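Local coordinates for protein GDNF family receptor alpha-3 (Homo sapiens, PDB 2GH0) that acts as the cell-surface receptor for artemin, a survival factor for peripheral neurons, whose binding leads to autophosphorylation and activation of the RET receptor, at residues C[103-108]-C[148-153]. Numbering follows the deposited sequence.
Sequences RLCFSD and TAMTPN
C105 and M150 meet because their first torsions bring SG and CG together: C105 holds SG trans to its backbone N (chi1 -176°), while M150 sets CG trans to its carbonyl carbon (chi1 -57°). M150 CG then lies against both heavy atoms of the cysteine side chain, 3.5 Å from C105 CB and also 3.5 Å from C105 SG. Two further bends, at chi2 and chi3, kink the chain, and M150 SD stays 3.9 Å from C105 CB. The methionine therefore meets the cysteine through CG and SD rather than through its terminal methyl. On the other flank of the contact, the methyl of A149 points at the helix 98-106. A149 CB is 4.0 Å from L104 CD2, one branch of a leucine on the more exposed side of the contact, and its distance to C105 N is 4.1 Å.

The loop that presents A149 and M150 is shaped locally. T148 OG1 accepts from M150 N at 2.9 Å in an ST turn, and T151 OG1 donates to T148 O at 2.8 Å. On the helix side, L104 O accepts from both the backbone N and the hydroxyl of S107.

C105 is tied by a disulfide to C111 of the next helix, 109-121, and M150 also touches C111 and L115 there and L181 of helix 175-186. Both segments lie in the second of the two GDNF/GAS1 domains in this fragment, probably the third of the full-length receptor, and the contact joins the loop leading into strand 152-154 to helix 98-106. No hydrogen bond joins the two segments, so their direct adhesion is van der Waals and hydrophobic, with sulfur and methylene groups supplying its buried side.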
ATOM      1  N   ARG C 103      46.699  32.082  -2.291  1.00 28.52           N
ATOM      2  CA  ARG C 103      47.274  31.648  -1.008  1.00 30.74           C
ATOM      3  C   ARG C 103      46.351  30.652  -0.290  1.00 33.49           C
ATOM      4  O   ARG C 103      46.866  29.716   0.518  1.00 31.48           O
ATOM      5  CB  ARG C 103      47.483  32.830  -0.111  1.00 30.90           C
ATOM      6  CG  ARG C 103      48.318  32.403   1.187  1.00 29.43           C
ATOM      7  CD  ARG C 103      48.829  33.635   1.823  1.00 39.19           C
ATOM      8  NE  ARG C 103      48.333  33.761   3.201  1.00 48.83           N
ATOM      9  CZ  ARG C 103      47.083  34.146   3.497  1.00 50.44           C
ATOM     10  NH1 ARG C 103      46.177  34.430   2.504  1.00 51.50           N
ATOM     11  NH2 ARG C 103      46.759  34.232   4.801  1.00 53.32           N
ATOM     12  N   LEU C 104      45.017  30.886  -0.555  1.00 33.37           N
ATOM     13  CA  LEU C 104      44.010  30.003   0.060  1.00 34.70           C
ATOM     14  C   LEU C 104      44.084  28.716  -0.741  1.00 35.45           C
ATOM     15  O   LEU C 104      44.070  27.629  -0.161  1.00 36.44           O
ATOM     16  CB  LEU C 104      42.595  30.615   0.045  1.00 34.58           C
ATOM     17  CG  LEU C 104      41.397  29.710   0.479  1.00 35.31           C
ATOM     18  CD1 LEU C 104      41.492  29.220   1.933  1.00 34.57           C
ATOM     19  CD2 LEU C 104      40.039  30.375   0.221  1.00 35.73           C
ATOM     20  N   CYS C 105      44.128  28.828  -2.075  1.00 36.13           N
ATOM     21  CA  CYS C 105      44.467  27.685  -2.895  1.00 35.89           C
ATOM     22  C   CYS C 105      45.723  26.891  -2.419  1.00 35.35           C
ATOM     23  O   CYS C 105      45.673  25.659  -2.238  1.00 35.64           O
ATOM     24  CB  CYS C 105      44.578  28.105  -4.379  1.00 36.05           C
ATOM     25  SG  CYS C 105      44.889  26.719  -5.411  1.00 40.89           S
ATOM     26  N   PHE C 106      46.838  27.578  -2.190  1.00 35.16           N
ATOM     27  CA  PHE C 106      48.074  26.903  -1.866  1.00 35.50           C
ATOM     28  C   PHE C 106      47.954  26.084  -0.588  1.00 36.23           C
ATOM     29  O   PHE C 106      48.718  25.130  -0.379  1.00 38.05           O
ATOM     30  CB  PHE C 106      49.232  27.908  -1.754  1.00 36.51           C
ATOM     31  CG  PHE C 106      49.737  28.434  -3.080  1.00 34.83           C
ATOM     32  CD1 PHE C 106      50.421  29.646  -3.127  1.00 37.71           C
ATOM     33  CD2 PHE C 106      49.553  27.725  -4.259  1.00 40.49           C
ATOM     34  CE1 PHE C 106      50.949  30.167  -4.340  1.00 34.29           C
ATOM     35  CE2 PHE C 106      50.043  28.225  -5.488  1.00 39.35           C
ATOM     36  CZ  PHE C 106      50.764  29.454  -5.507  1.00 38.93           C
ATOM     37  N   SER C 107      47.038  26.476   0.309  1.00 36.99           N
ATOM     38  CA  SER C 107      46.902  25.828   1.646  1.00 36.86           C
ATOM     39  C   SER C 107      46.314  24.400   1.599  1.00 37.19           C
ATOM     40  O   SER C 107      46.443  23.608   2.576  1.00 34.76           O
ATOM     41  CB  SER C 107      46.026  26.689   2.568  1.00 37.88           C
ATOM     42  OG  SER C 107      44.654  26.612   2.181  1.00 38.04           O
ATOM     43  N   ASP C 108      45.666  24.079   0.477  1.00 35.97           N
ATOM     44  CA  ASP C 108      45.020  22.758   0.242  1.00 36.50           C
ATOM     45  C   ASP C 108      45.767  22.013  -0.851  1.00 36.42           C
ATOM     46  O   ASP C 108      45.809  22.509  -1.989  1.00 34.31           O
ATOM     47  CB  ASP C 108      43.570  22.936  -0.267  1.00 37.17           C
ATOM     48  CG  ASP C 108      42.939  21.603  -0.738  1.00 40.24           C
ATOM     49  OD1 ASP C 108      42.891  20.628   0.032  1.00 48.08           O
ATOM     50  OD2 ASP C 108      42.492  21.534  -1.896  1.00 47.71           O
ATOM     51  N   THR C 148      37.349  24.288  -6.897  1.00 35.11           N
ATOM     52  CA  THR C 148      38.457  24.650  -5.993  1.00 36.93           C
ATOM     53  C   THR C 148      38.283  26.098  -5.523  1.00 36.31           C
ATOM     54  O   THR C 148      37.359  26.795  -5.953  1.00 35.77           O
ATOM     55  CB  THR C 148      39.828  24.548  -6.679  1.00 38.10           C
ATOM     56  OG1 THR C 148      39.935  25.571  -7.704  1.00 36.11           O
ATOM     57  CG2 THR C 148      40.098  23.143  -7.257  1.00 38.60           C
ATOM     58  N   ALA C 149      39.179  26.575  -4.665  1.00 36.63           N
ATOM     59  CA  ALA C 149      39.198  27.994  -4.338  1.00 36.89           C
ATOM     60  C   ALA C 149      39.447  28.848  -5.588  1.00 37.17           C
ATOM     61  O   ALA C 149      39.025  30.013  -5.635  1.00 39.66           O
ATOM     62  CB  ALA C 149      40.264  28.316  -3.245  1.00 38.01           C
ATOM     63  N   MET C 150      40.114  28.297  -6.606  1.00 35.23           N
ATOM     64  CA  MET C 150      40.397  29.063  -7.805  1.00 34.52           C
ATOM     65  C   MET C 150      39.411  28.769  -8.906  1.00 33.29           C
ATOM     66  O   MET C 150      39.852  28.559 -10.036  1.00 34.90           O
ATOM     67  CB  MET C 150      41.783  28.718  -8.367  1.00 34.30           C
ATOM     68  CG  MET C 150      42.945  28.918  -7.396  1.00 40.31           C
ATOM     69  SD  MET C 150      43.362  30.605  -7.135  1.00 44.00           S
ATOM     70  CE  MET C 150      44.551  30.996  -8.374  1.00 43.09           C
ATOM     71  N   THR C 151      38.100  28.830  -8.638  1.00 33.02           N
ATOM     72  CA  THR C 151      37.106  28.406  -9.667  1.00 32.99           C
ATOM     73  C   THR C 151      36.969  29.504 -10.691  1.00 33.17           C
ATOM     74  O   THR C 151      36.637  30.654 -10.310  1.00 33.56           O
ATOM     75  CB  THR C 151      35.699  28.068  -9.012  1.00 32.89           C
ATOM     76  OG1 THR C 151      35.841  26.861  -8.273  1.00 33.46           O
ATOM     77  CG2 THR C 151      34.579  27.903 -10.062  1.00 31.04           C
ATOM     78  N   PRO C 152      37.252  29.199 -11.974  1.00 33.69           N
ATOM     79  CA  PRO C 152      37.040  30.165 -13.044  1.00 32.86           C
ATOM     80  C   PRO C 152      35.606  30.144 -13.608  1.00 33.97           C
ATOM     81  O   PRO C 152      34.863  29.099 -13.478  1.00 33.31           O
ATOM     82  CB  PRO C 152      38.021  29.668 -14.122  1.00 34.19           C
ATOM     83  CG  PRO C 152      38.039  28.215 -13.998  1.00 34.03           C
ATOM     84  CD  PRO C 152      37.801  27.927 -12.513  1.00 33.70           C
ATOM     85  N   ASN C 153      35.173  31.230 -14.248  1.00 33.00           N
ATOM     86  CA  ASN C 153      33.829  31.145 -14.866  1.00 32.95           C
ATOM     87  C   ASN C 153      33.655  32.231 -15.921  1.00 32.72           C
ATOM     88  O   ASN C 153      34.383  33.202 -15.915  1.00 31.72           O
ATOM     89  CB  ASN C 153      32.737  31.356 -13.792  1.00 32.87           C
ATOM     90  CG  ASN C 153      31.313  30.992 -14.304  1.00 34.79           C
ATOM     91  OD1 ASN C 153      31.161  30.057 -15.097  1.00 37.42           O
ATOM     92  ND2 ASN C 153      30.274  31.767 -13.853  1.00 33.84           N
TER